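Local coordinates for protein nucleoporin NUP145N (Chaetomium thermophilum, PDB 5HB6) that is probably a structural and docking component of the nuclear pore complex, represented here by the autopeptidase domain associated with its autocatalytic cleavage, at residues A[29-35]-A[58-62]; A[35-41]-A[83-88]; A[65-69]-A[79-83]; A[87-93]-A[125-130]. The protein carries 1 engineered substitution. One frame throughout, in Å; residues are numbered along the deposited sequence.

Contact 1. Residues A[29-35]-A[58-62]; sequences VGRENVG and VILEP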
loop_
_atom_site.group_PDB
_atom_site.type_symbol
_atom_site.label_atom_id
_atom_site.label_comp_id
_atom_site.label_asym_id
_atom_site.label_seq_id
_atom_site.Cartn_x
_atom_site.Cartn_y
_atom_site.Cartn_z
ATOM N N VAL A 29 -5.367 2.404 2.807
ATOM C CA VAL A 29 -5.514 3.480 1.840
ATOM C C VAL A 29 -5.472 2.857 0.470
ATOM O O VAL A 29 -4.552 2.096 0.165
ATOM C CB VAL A 29 -4.419 4.547 1.999
ATOM C CG1 VAL A 29 -4.549 5.633 0.900
ATOM C CG2 VAL A 29 -4.511 5.187 3.374
ATOM N N GLY A 30 -6.497 3.136 -0.338
ATOM C CA GLY A 30 -6.569 2.565 -1.664
ATOM C C GLY A 30 -6.884 3.618 -2.707
ATOM O O GLY A 30 -7.235 4.761 -2.387
ATOM N N ARG A 31 -6.747 3.215 -3.956
ATOM C CA ARG A 31 -7.151 4.064 -5.063
ATOM C C ARG A 31 -7.691 3.178 -6.165
ATOM O O ARG A 31 -7.049 2.207 -6.560
ATOM C CB ARG A 31 -6.026 4.963 -5.567
ATOM C CG ARG A 31 -6.460 5.965 -6.625
ATOM C CD ARG A 31 -5.302 6.844 -7.037
ATOM N NE ARG A 31 -5.780 7.977 -7.811
ATOM C CZ ARG A 31 -5.017 8.934 -8.321
ATOM N NH1 ARG A 31 -3.702 8.882 -8.208
ATOM N NH2 ARG A 31 -5.578 9.933 -8.977
ATOM N N GLU A 32 -8.876 3.513 -6.653
ATOM C CA GLU A 32 -9.463 2.784 -7.761
ATOM C C GLU A 32 -8.497 2.737 -8.938
ATOM O O GLU A 32 -7.824 3.723 -9.253
ATOM C CB GLU A 32 -10.743 3.488 -8.217
ATOM C CG GLU A 32 -11.810 3.579 -7.156
ATOM C CD GLU A 32 -13.004 4.418 -7.590
ATOM O OE1 GLU A 32 -14.088 4.234 -7.001
ATOM O OE2 GLU A 32 -12.863 5.267 -8.503
ATOM N N ASN A 33 -8.410 1.563 -9.554
ATOM C CA ASN A 33 -7.585 1.337 -10.729
ATOM C C ASN A 33 -6.100 1.329 -10.410
ATOM O O ASN A 33 -5.273 1.305 -11.327
ATOM C CB ASN A 33 -7.917 2.315 -11.867
ATOM C CG ASN A 33 -9.354 2.267 -12.229
ATOM O OD1 ASN A 33 -9.877 1.202 -12.551
ATOM N ND2 ASN A 33 -10.037 3.386 -12.081
ATOM N N VAL A 34 -5.732 1.313 -9.131
ATOM C CA VAL A 34 -4.325 1.254 -8.749
ATOM C C VAL A 34 -4.064 0.104 -7.785
ATOM O O VAL A 34 -3.239 -0.763 -8.053
ATOM C CB VAL A 34 -3.807 2.584 -8.166
ATOM C CG1 VAL A 34 -2.348 2.435 -7.688
ATOM C CG2 VAL A 34 -3.978 3.714 -9.168
ATOM N N GLY A 35 -4.724 0.115 -6.633
ATOM C CA GLY A 35 -4.475 -0.897 -5.622
ATOM C C GLY A 35 -4.599 -0.301 -4.243
ATOM O O GLY A 35 -5.364 0.654 -4.032
ATOM N N VAL A 58 0.252 9.473 1.318
ATOM C CA VAL A 58 0.195 8.209 0.596
ATOM C C VAL A 58 -0.131 8.533 -0.851
ATOM O O VAL A 58 -1.185 9.106 -1.142
ATOM C CB VAL A 58 -0.833 7.245 1.211
ATOM C CG1 VAL A 58 -0.862 5.932 0.425
ATOM C CG2 VAL A 58 -0.544 7.018 2.698
ATOM N N ILE A 59 0.763 8.144 -1.759
ATOM C CA ILE A 59 0.595 8.422 -3.184
ATOM C C ILE A 59 0.461 7.088 -3.887
ATOM O O ILE A 59 1.372 6.249 -3.809
ATOM C CB ILE A 59 1.762 9.224 -3.785
ATOM C CG1 ILE A 59 1.890 10.576 -3.095
ATOM C CG2 ILE A 59 1.513 9.479 -5.247
ATOM C CD1 ILE A 59 2.763 10.563 -1.913
ATOM N N LEU A 60 -0.652 6.914 -4.590
ATOM C CA LEU A 60 -0.945 5.708 -5.350
ATOM C C LEU A 60 -1.128 6.094 -6.807
ATOM O O LEU A 60 -2.082 6.776 -7.161
ATOM C CB LEU A 60 -2.199 5.031 -4.795
ATOM C CG LEU A 60 -1.989 4.406 -3.419
ATOM C CD1 LEU A 60 -3.289 3.969 -2.794
ATOM C CD2 LEU A 60 -1.080 3.200 -3.521
ATOM N N GLU A 61 -0.218 5.644 -7.649
ATOM C CA GLU A 61 -0.367 5.729 -9.092
ATOM C C GLU A 61 -0.090 4.345 -9.647
ATOM O O GLU A 61 0.467 3.494 -8.939
ATOM C CB GLU A 61 0.595 6.763 -9.702
ATOM C CG GLU A 61 0.327 8.179 -9.178
ATOM C CD GLU A 61 1.280 9.220 -9.730
ATOM O OE1 GLU A 61 2.356 8.835 -10.234
ATOM O OE2 GLU A 61 0.946 10.419 -9.648
ATOM N N PRO A 62 -0.495 4.060 -10.886
ATOM C CA PRO A 62 -0.362 2.686 -11.377
ATOM C C PRO A 62 1.040 2.148 -11.166
ATOM O O PRO A 62 2.038 2.757 -11.539
ATOM C CB PRO A 62 -0.737 2.801 -12.854
ATOM C CG PRO A 62 -1.724 3.915 -12.874
ATOM C CD PRO A 62 -1.127 4.927 -11.903
HETATM O O HOH W 1 -1.692 11.284 -8.843
#
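Arg31 NH1 serves two acceptors at once: it bonds to Leu60 O at 2.9 Å and to water 1 at 3.2 Å. The first bond is nearly straight, with 164° at the hydrogen, and both acceptors lie at the edge of the guanidinium, in its plane. Placing CG anti to the backbone N (chi1 -174°) and keeping the chain extended as far as NE carries the guanidinium across to the 58-62 side. Water 1 passes the link on to OE2 of Glu61 in one of that residue's two conformers, while Arg31 NE is held by Gly2 O. With alanine in place of Arg31, Leu60 O would probably lose this donor, and Gly2 O its partner on NE. Below the polar layer, Leu60 presses its CD1 on the strand backbone, 3.6 Å from Gly30 C. Its CB meets Val34 CG1 and Arg31 CB, each at 3.9 Å, and farther along Val29 CG1 meets Val58 CG1 at 3.7 Å, the two valines pointing past one another. Val34 and Gly35 both face Arg31 in a classic beta bulge: Val34 N and Gly35 N both bond to Arg31 O, at 3.0 and 3.1 Å. The short segments 29-31 and 58-61 run 28° apart with their axes 7.5 Å from each other, too far for backbone pairing, so side chains make the join. Strand 28-31 lies between strands 4-7 and 35-39 in the six-stranded antiparallel sheet, whereas strand 58-61 pairs with 64-67 in a separate hairpin packed against it.

Contact 2. Residues A[35-41]-A[83-88]; sequences GSVQFKV and VPALIS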
loop_
_atom_site.group_PDB
_atom_site.type_symbol
_atom_site.label_atom_id
_atom_site.label_comp_id
_atom_site.label_asym_id
_atom_site.label_seq_id
_atom_site.Cartn_x
_atom_site.Cartn_y
_atom_site.Cartn_z
ATOM N N GLY A 35 -4.724 0.115 -6.633
ATOM C CA GLY A 35 -4.475 -0.897 -5.622
ATOM C C GLY A 35 -4.599 -0.301 -4.243
ATOM O O GLY A 35 -5.364 0.654 -4.032
ATOM N N SER A 36 -3.861 -0.877 -3.287
ATOM C CA SER A 36 -4.071 -0.544 -1.890
ATOM C C SER A 36 -2.819 -0.785 -1.076
ATOM O O SER A 36 -1.960 -1.596 -1.430
ATOM C CB SER A 36 -5.243 -1.339 -1.289
ATOM O OG SER A 36 -4.958 -2.723 -1.376
ATOM N N VAL A 37 -2.766 -0.074 0.055
ATOM C CA VAL A 37 -1.765 -0.272 1.100
ATOM C C VAL A 37 -2.537 -0.550 2.393
ATOM O O VAL A 37 -3.345 0.275 2.836
ATOM C CB VAL A 37 -0.879 0.969 1.267
ATOM C CG1 VAL A 37 0.159 0.750 2.343
ATOM C CG2 VAL A 37 -0.244 1.359 -0.044
ATOM N N GLN A 38 -2.322 -1.731 2.950
ATOM C CA GLN A 38 -2.960 -2.181 4.183
ATOM C C GLN A 38 -1.889 -2.217 5.257
ATOM O O GLN A 38 -0.981 -3.046 5.200
ATOM C CB GLN A 38 -3.568 -3.574 4.028
ATOM C CG GLN A 38 -4.725 -3.659 3.054
ATOM C CD GLN A 38 -5.193 -5.091 2.824
ATOM O OE1 GLN A 38 -5.932 -5.629 3.636
ATOM N NE2 GLN A 38 -4.737 -5.724 1.739
ATOM N N PHE A 39 -1.994 -1.333 6.244
ATOM C CA PHE A 39 -1.004 -1.315 7.313
ATOM C C PHE A 39 -1.231 -2.503 8.242
ATOM O O PHE A 39 -2.370 -2.784 8.646
ATOM C CB PHE A 39 -1.003 0.047 8.013
ATOM C CG PHE A 39 -0.645 1.164 7.063
ATOM C CD1 PHE A 39 0.685 1.450 6.788
ATOM C CD2 PHE A 39 -1.620 1.856 6.370
ATOM C CE1 PHE A 39 1.029 2.435 5.884
ATOM C CE2 PHE A 39 -1.289 2.826 5.440
ATOM C CZ PHE A 39 0.043 3.116 5.194
ATOM N N LYS A 40 -0.154 -3.196 8.571
ATOM C CA LYS A 40 -0.242 -4.496 9.211
ATOM C C LYS A 40 -0.269 -4.425 10.730
ATOM O O LYS A 40 -0.606 -5.425 11.364
ATOM C CB LYS A 40 0.916 -5.392 8.734
ATOM C CG LYS A 40 0.737 -5.831 7.267
ATOM C CD LYS A 40 1.974 -6.466 6.655
ATOM C CE LYS A 40 2.334 -7.744 7.331
ATOM N NZ LYS A 40 3.495 -8.382 6.633
ATOM N N VAL A 41 0.003 -3.265 11.312
ATOM C CA VAL A 41 0.021 -3.082 12.761
ATOM C C VAL A 41 -0.876 -1.888 13.044
ATOM O O VAL A 41 -1.214 -1.117 12.126
ATOM C CB VAL A 41 1.457 -2.828 13.275
ATOM C CG1 VAL A 41 2.336 -4.040 13.044
ATOM C CG2 VAL A 41 2.053 -1.607 12.597
ATOM N N VAL A 83 5.575 1.839 8.790
ATOM C CA VAL A 83 5.375 0.598 9.528
ATOM C C VAL A 83 5.134 -0.524 8.527
ATOM O O VAL A 83 4.909 -0.274 7.331
ATOM C CB VAL A 83 4.191 0.709 10.506
ATOM C CG1 VAL A 83 4.408 1.840 11.515
ATOM C CG2 VAL A 83 2.869 0.912 9.753
ATOM N N PRO A 84 5.111 -1.773 8.979
ATOM C CA PRO A 84 4.850 -2.881 8.053
ATOM C C PRO A 84 3.506 -2.737 7.326
ATOM O O PRO A 84 2.495 -2.324 7.907
ATOM C CB PRO A 84 4.882 -4.107 8.975
ATOM C CG PRO A 84 5.822 -3.718 10.058
ATOM C CD PRO A 84 5.527 -2.268 10.303
ATOM N N ALA A 85 3.502 -3.103 6.043
ATOM C CA ALA A 85 2.311 -2.928 5.216
ATOM C C ALA A 85 2.266 -3.999 4.145
ATOM O O ALA A 85 3.303 -4.495 3.695
ATOM C CB ALA A 85 2.256 -1.547 4.532
ATOM N N LEU A 86 1.041 -4.291 3.703
ATOM C CA LEU A 86 0.765 -5.184 2.595
ATOM C C LEU A 86 0.284 -4.333 1.437
ATOM O O LEU A 86 -0.773 -3.689 1.526
ATOM C CB LEU A 86 -0.280 -6.219 3.006
ATOM C CG LEU A 86 -0.859 -7.094 1.878
ATOM C CD1 LEU A 86 0.154 -8.040 1.351
ATOM C CD2 LEU A 86 -2.057 -7.913 2.387
ATOM N N ILE A 87 1.014 -4.383 0.327
ATOM C CA ILE A 87 0.750 -3.531 -0.832
ATOM C C ILE A 87 0.240 -4.427 -1.941
ATOM O O ILE A 87 0.832 -5.474 -2.213
ATOM C CB ILE A 87 2.030 -2.795 -1.255
ATOM C CG1 ILE A 87 2.494 -1.896 -0.109
ATOM C CG2 ILE A 87 1.811 -2.016 -2.525
ATOM C CD1 ILE A 87 3.831 -1.289 -0.356
ATOM N N SER A 88 -0.840 -4.018 -2.592
ATOM C CA SER A 88 -1.417 -4.803 -3.678
ATOM C C SER A 88 -1.556 -3.879 -4.868
ATOM O O SER A 88 -2.241 -2.861 -4.767
ATOM C CB SER A 88 -2.787 -5.373 -3.253
ATOM O OG SER A 88 -2.656 -6.164 -2.085
HETATM O O HOH W 2 -3.057 -4.278 0.036
#
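Antiparallel pairing joins strand 35-39 to strand 85-89 in the middle of the six-stranded sheet of this Nup98-type autopeptidase domain. Ser36 with Ser88 and Gln38 with Leu86 are the hydrogen-bonded pairs, each linked by two backbone bonds; Val37 with Ile87 and Phe39 with Ala85 are the non-hydrogen-bonded ones. The bond from Leu86 N to Gln38 O, 2.8 Å and 172° at the hydrogen, is the shortest of the five, and Lys40 N to Pro84 O extends the ladder past the strand end. On the face carrying Val37, Phe39, Ala85 and Ile87 the contacts are apolar: Val37 CG1 touches Ala85 CB at 3.8 Å and also lies over one face of the Phe39 ring, offset toward its rim. Phe39 CD1 in turn meets Val83 CG2 at 3.7 Å, the two side chains nearly perpendicular. This face is covered by Ala65 of strand 64-67 and by Phe137. The opposite face, with Ser36, Gln38, Leu86 and Ser88, is mixed: Gln38 and Leu86 run alongside each other, and water 2 joins the polar groups. It donates to Leu86 O and accepts from Gln38 NE2, 2.8 Å each, and is bonded to Ser36 OG at 2.8 Å and Ser88 OG at 2.9 Å.

Contact 3. Residues A[65-69]-A[79-83]; sequences ATVYP and KGLNV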
loop_
_atom_site.group_PDB
_atom_site.type_symbol
_atom_site.label_atom_id
_atom_site.label_comp_id
_atom_site.label_asym_id
_atom_site.label_seq_id
_atom_site.Cartn_x
_atom_site.Cartn_y
_atom_site.Cartn_z
ATOM N N ALA A 65 3.349 2.686 -5.244
ATOM C CA ALA A 65 2.857 3.062 -3.929
ATOM C C ALA A 65 4.000 3.725 -3.177
ATOM O O ALA A 65 5.056 3.128 -2.997
ATOM C CB ALA A 65 2.335 1.845 -3.171
ATOM N N THR A 66 3.765 4.939 -2.706
ATOM C CA THR A 66 4.749 5.749 -2.002
ATOM C C THR A 66 4.110 6.248 -0.715
ATOM O O THR A 66 2.953 6.682 -0.710
ATOM C CB THR A 66 5.193 6.988 -2.858
ATOM O OG1 THR A 66 5.731 6.584 -4.118
ATOM C CG2 THR A 66 6.257 7.840 -2.126
ATOM N N VAL A 67 4.854 6.163 0.378
ATOM C CA VAL A 67 4.413 6.709 1.654
ATOM C C VAL A 67 5.513 7.629 2.167
ATOM O O VAL A 67 6.655 7.190 2.319
ATOM C CB VAL A 67 4.107 5.582 2.662
ATOM C CG1 VAL A 67 3.596 6.151 3.983
ATOM C CG2 VAL A 67 3.091 4.631 2.079
ATOM N N TYR A 68 5.154 8.899 2.461
ATOM C CA TYR A 68 6.065 9.967 2.883
ATOM C C TYR A 68 7.038 10.332 1.771
ATOM O O TYR A 68 8.214 9.954 1.825
ATOM C CB TYR A 68 6.832 9.598 4.158
ATOM C CG TYR A 68 5.954 9.419 5.382
ATOM C CD1 TYR A 68 5.233 10.475 5.899
ATOM C CD2 TYR A 68 5.846 8.186 6.000
ATOM C CE1 TYR A 68 4.437 10.317 7.004
ATOM C CE2 TYR A 68 5.044 8.011 7.099
ATOM C CZ TYR A 68 4.330 9.069 7.600
ATOM O OH TYR A 68 3.540 8.887 8.724
ATOM N N PRO A 69 6.597 11.112 0.778
ATOM C CA PRO A 69 7.477 11.459 -0.346
ATOM C C PRO A 69 8.533 12.507 -0.015
ATOM O O PRO A 69 9.481 12.653 -0.792
ATOM C CB PRO A 69 6.491 12.003 -1.395
ATOM C CG PRO A 69 5.416 12.620 -0.569
ATOM C CD PRO A 69 5.249 11.681 0.608
ATOM N N LYS A 79 6.967 4.546 13.525
ATOM C CA LYS A 79 6.124 5.680 13.868
ATOM C C LYS A 79 5.289 6.092 12.662
ATOM O O LYS A 79 5.673 5.868 11.508
ATOM C CB LYS A 79 6.961 6.882 14.317
ATOM C CG LYS A 79 7.775 6.650 15.590
ATOM C CD LYS A 79 6.903 6.640 16.833
ATOM C CE LYS A 79 7.737 6.528 18.100
ATOM N NZ LYS A 79 8.721 7.646 18.252
ATOM N N GLY A 80 4.140 6.693 12.946
ATOM C CA GLY A 80 3.248 7.133 11.892
ATOM C C GLY A 80 2.864 5.971 11.002
ATOM O O GLY A 80 2.537 4.877 11.474
ATOM N N LEU A 81 2.897 6.202 9.693
ATOM C CA LEU A 81 2.631 5.171 8.705
ATOM C C LEU A 81 3.894 4.460 8.217
ATOM O O LEU A 81 3.815 3.660 7.277
ATOM C CB LEU A 81 1.855 5.767 7.535
ATOM C CG LEU A 81 0.495 6.338 7.894
ATOM C CD1 LEU A 81 -0.192 6.851 6.676
ATOM C CD2 LEU A 81 -0.369 5.295 8.580
ATOM N N ASN A 82 5.050 4.714 8.838
ATOM C CA ASN A 82 6.309 4.091 8.425
ATOM C C ASN A 82 6.465 2.757 9.151
ATOM O O ASN A 82 7.336 2.551 9.996
ATOM C CB ASN A 82 7.480 5.033 8.696
ATOM C CG ASN A 82 8.753 4.600 7.977
ATOM O OD1 ASN A 82 8.727 3.680 7.153
ATOM N ND2 ASN A 82 9.870 5.280 8.272
ATOM N N VAL A 83 5.575 1.839 8.790
ATOM C CA VAL A 83 5.375 0.598 9.528
ATOM C C VAL A 83 5.134 -0.524 8.527
ATOM O O VAL A 83 4.909 -0.274 7.331
ATOM C CB VAL A 83 4.191 0.709 10.506
ATOM C CG1 VAL A 83 4.408 1.840 11.515
ATOM C CG2 VAL A 83 2.869 0.912 9.753
#
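Tyr68 presents the edge of its ring to the turn at 79-82, with its hydroxyl leading. Leu81 N donates to Tyr68 OH over 2.9 Å, and the angle at the hydrogen, 179°, makes this a practically straight bond. The donor lies in the ring plane, as does Asn82 N, which sits 3.7 Å from Tyr68 CE2; the phenol therefore lies edge-on to two successive backbone amides. With CG anti to the carbonyl carbon (chi1 -64°), the ring extends from the end of strand 64-67 toward the turn. Tyr68 and Leu81 stand nearly perpendicular, and Leu81 CB lies 3.9 Å from Tyr68 CE2. Leu81 is also nearly perpendicular to Val67, whose CG1 approaches the same CB to 4.0 Å, so valine branch and phenol both bear on this methylene, from neighbouring directions. Gly80 CA is 3.6 Å from Tyr68 OH; a side chain at Gly80 would point at the hydroxyl and collide with it, and the positive phi there also favours glycine. A phenylalanine in place of Tyr68 would probably leave Leu81 N without its acceptor and the turn less firmly tied to the strand end. Beyond the ring, Asn82 OD1 accepts from Phe137 N and its ND2 donates to Pro75 O. Lys79 to Asn82 form a type II' beta turn, closed by Asn82 N to Lys79 O at 3.0 Å, and Asn82 centres an inverse gamma turn. Val67 touches Phe137 and Asn82 touches His136, probably the His-Phe pair before the scissile bond in Nup98-family autopeptidases, so strand end and turn lie beside that site.

Contact 4. Residues A[87-93]-A[125-130]; sequences ISLEHSW and PETGVW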
loop_
_atom_site.group_PDB
_atom_site.type_symbol
_atom_site.label_atom_id
_atom_site.label_comp_id
_atom_site.label_asym_id
_atom_site.label_seq_id
_atom_site.Cartn_x
_atom_site.Cartn_y
_atom_site.Cartn_z
ATOM N N ILE A 87 1.014 -4.383 0.327
ATOM C CA ILE A 87 0.750 -3.531 -0.832
ATOM C C ILE A 87 0.240 -4.427 -1.941
ATOM O O ILE A 87 0.832 -5.474 -2.213
ATOM C CB ILE A 87 2.030 -2.795 -1.255
ATOM C CG1 ILE A 87 2.494 -1.896 -0.109
ATOM C CG2 ILE A 87 1.811 -2.016 -2.525
ATOM C CD1 ILE A 87 3.831 -1.289 -0.356
ATOM N N SER A 88 -0.840 -4.018 -2.592
ATOM C CA SER A 88 -1.417 -4.803 -3.678
ATOM C C SER A 88 -1.556 -3.879 -4.868
ATOM O O SER A 88 -2.241 -2.861 -4.767
ATOM C CB SER A 88 -2.787 -5.373 -3.253
ATOM O OG SER A 88 -2.656 -6.164 -2.085
ATOM N N LEU A 89 -0.926 -4.241 -5.974
ATOM C CA LEU A 89 -0.858 -3.378 -7.151
ATOM C C LEU A 89 -1.405 -4.065 -8.388
ATOM O O LEU A 89 -0.893 -5.104 -8.830
ATOM C CB LEU A 89 0.566 -2.934 -7.431
ATOM C CG LEU A 89 1.171 -2.014 -6.384
ATOM C CD1 LEU A 89 2.645 -1.795 -6.612
ATOM C CD2 LEU A 89 0.455 -0.684 -6.319
ATOM N N GLU A 90 -2.431 -3.452 -8.972
ATOM C CA GLU A 90 -2.929 -3.830 -10.286
ATOM C C GLU A 90 -1.871 -3.581 -11.367
ATOM O O GLU A 90 -0.855 -2.910 -11.152
ATOM C CB GLU A 90 -4.191 -3.023 -10.640
ATOM C CG GLU A 90 -5.349 -3.305 -9.688
ATOM C CD GLU A 90 -6.618 -2.555 -10.027
ATOM O OE1 GLU A 90 -6.763 -2.122 -11.181
ATOM O OE2 GLU A 90 -7.456 -2.401 -9.130
ATOM N N HIS A 91 -2.104 -4.184 -12.531
ATOM C CA HIS A 91 -1.321 -3.898 -13.735
ATOM C C HIS A 91 0.101 -4.444 -13.651
ATOM O O HIS A 91 1.018 -3.898 -14.264
ATOM C CB HIS A 91 -1.304 -2.404 -14.091
ATOM C CG HIS A 91 -2.609 -1.729 -13.860
ATOM N ND1 HIS A 91 -3.768 -2.113 -14.490
ATOM C CD2 HIS A 91 -2.949 -0.733 -13.020
ATOM C CE1 HIS A 91 -4.772 -1.376 -14.052
ATOM N NE2 HIS A 91 -4.301 -0.514 -13.170
ATOM N N SER A 92 0.291 -5.514 -12.889
ATOM C CA SER A 92 1.596 -6.094 -12.637
ATOM C C SER A 92 1.885 -7.303 -13.517
ATOM O O SER A 92 2.694 -8.166 -13.142
ATOM C CB SER A 92 1.743 -6.431 -11.157
ATOM O OG SER A 92 1.625 -5.252 -10.366
ATOM N N TRP A 93 1.301 -7.313 -14.722
ATOM C CA TRP A 93 1.433 -8.344 -15.725
ATOM C C TRP A 93 2.887 -8.543 -16.120
ATOM O O TRP A 93 3.719 -7.644 -15.949
ATOM C CB TRP A 93 0.705 -7.888 -16.994
ATOM C CG TRP A 93 -0.675 -7.392 -16.807
ATOM C CD1 TRP A 93 -1.078 -6.093 -16.875
ATOM C CD2 TRP A 93 -1.840 -8.166 -16.530
ATOM N NE1 TRP A 93 -2.418 -6.006 -16.643
ATOM C CE2 TRP A 93 -2.918 -7.266 -16.422
ATOM C CE3 TRP A 93 -2.075 -9.526 -16.342
ATOM C CZ2 TRP A 93 -4.216 -7.688 -16.159
ATOM C CZ3 TRP A 93 -3.366 -9.942 -16.092
ATOM C CH2 TRP A 93 -4.421 -9.033 -16.009
ATOM N N PRO A 125 -2.875 -14.390 -11.711
ATOM C CA PRO A 125 -2.673 -14.271 -13.163
ATOM C C PRO A 125 -3.883 -13.752 -13.915
ATOM O O PRO A 125 -3.715 -13.204 -15.011
ATOM C CB PRO A 125 -2.351 -15.704 -13.605
ATOM C CG PRO A 125 -1.959 -16.423 -12.359
ATOM C CD PRO A 125 -2.678 -15.763 -11.227
ATOM N N GLU A 126 -5.091 -13.912 -13.372
ATOM C CA GLU A 126 -6.294 -13.435 -14.045
ATOM C C GLU A 126 -6.454 -11.929 -13.920
ATOM O O GLU A 126 -6.868 -11.269 -14.877
ATOM C CB GLU A 126 -7.529 -14.123 -13.465
ATOM C CG GLU A 126 -8.809 -13.674 -14.128
ATOM C CD GLU A 126 -10.009 -14.486 -13.701
ATOM O OE1 GLU A 126 -9.933 -15.160 -12.651
ATOM O OE2 GLU A 126 -11.026 -14.452 -14.426
ATOM N N THR A 127 -6.140 -11.374 -12.751
ATOM C CA THR A 127 -6.365 -9.960 -12.492
ATOM C C THR A 127 -5.120 -9.108 -12.641
ATOM O O THR A 127 -5.238 -7.884 -12.700
ATOM C CB THR A 127 -6.899 -9.744 -11.077
ATOM O OG1 THR A 127 -5.886 -10.104 -10.134
ATOM C CG2 THR A 127 -8.134 -10.588 -10.834
ATOM N N GLY A 128 -3.941 -9.713 -12.678
ATOM C CA GLY A 128 -2.720 -8.954 -12.794
ATOM C C GLY A 128 -2.261 -8.289 -11.518
ATOM O O GLY A 128 -1.383 -7.432 -11.562
ATOM N N VAL A 129 -2.812 -8.670 -10.373
ATOM C CA VAL A 129 -2.483 -8.038 -9.101
ATOM C C VAL A 129 -1.305 -8.769 -8.468
ATOM O O VAL A 129 -1.355 -9.985 -8.205
ATOM C CB VAL A 129 -3.684 -8.035 -8.148
ATOM C CG1 VAL A 129 -3.290 -7.532 -6.748
ATOM C CG2 VAL A 129 -4.778 -7.148 -8.697
ATOM N N TRP A 130 -0.255 -8.020 -8.167
ATOM C CA TRP A 130 0.868 -8.467 -7.348
ATOM C C TRP A 130 0.732 -7.869 -5.962
ATOM O O TRP A 130 0.604 -6.654 -5.818
ATOM C CB TRP A 130 2.141 -7.934 -8.008
ATOM C CG TRP A 130 3.440 -8.054 -7.228
ATOM C CD1 TRP A 130 3.857 -9.049 -6.358
ATOM C CD2 TRP A 130 4.499 -7.113 -7.276
ATOM N NE1 TRP A 130 5.114 -8.776 -5.915
ATOM C CE2 TRP A 130 5.532 -7.590 -6.451
ATOM C CE3 TRP A 130 4.681 -5.917 -7.973
ATOM C CZ2 TRP A 130 6.723 -6.899 -6.269
ATOM C CZ3 TRP A 130 5.861 -5.223 -7.809
ATOM C CH2 TRP A 130 6.864 -5.706 -6.945
HETATM O O HOH W 3 -4.345 -5.417 -13.422
#
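Trp93 lays its indole over Gly128 just beyond the antiparallel pairing of strands 85-89 and 129-134 of the central sheet. From CB, chi1 of -50° sets CG anti to the carbonyl carbon, and the six-membered ring swings over the 125-128 loop. CD2, CE2 and CE3 all lie near Gly128 CA, with CE3 the nearest of the three at 3.7 Å. The CA sits 3.5 Å from the centroid of the six-membered ring and 11° off its normal, a CH-pi contact over the face. CZ2 approaches Thr127 O, CZ3 has Pro125 O at the ring edge, 3.5 Å away, and CH2, at the tip, reaches Gly128 N over the face and Glu126 O at the edge. Any side chain on Gly128 would run into the indole, and its positive phi by itself suits glycine. Next to the ring the backbone holds the two loops together. Ser92 N donates to Gly128 O at 2.9 Å, while water 3 bridges His91 N and Thr127 O. Inward lies the bridge of Leu89 with Trp130, a hydrogen-bonded pair. Ser92 CB packs on Trp130 CB at 3.5 Å, and its OG stands at the edge of the Trp130 indole, whose other neighbours include Leu112 of helix 102-113. Leu89 O is gripped twice, from opposite faces of its carbonyl plane: by Trp130 N at 3.1 Å and, well out of the plane, by Ser92 OG at 3.0 Å.

In the fold
From the N terminus, contact 1 closes first, joining residues 29-35 to 58-62 and so laying the hairpin of strands 58-61 and 64-67 against the six-stranded sheet. Contact 2 opens within that loop and shares Gly35, but closes only at 83-88, so the two cross. Contact 3 lies wholly within the span of contact 2, ties the end of strand 64-67 to the turn at 79-82, and shares Val83 with it. Contact 4 follows in series, reuses strand 85-89, and reaches across helix 102-113 and strand 119-124 in sequence to strand 129-134. Contacts 1 and 4 meet through His91 NE2 and Asn33 O.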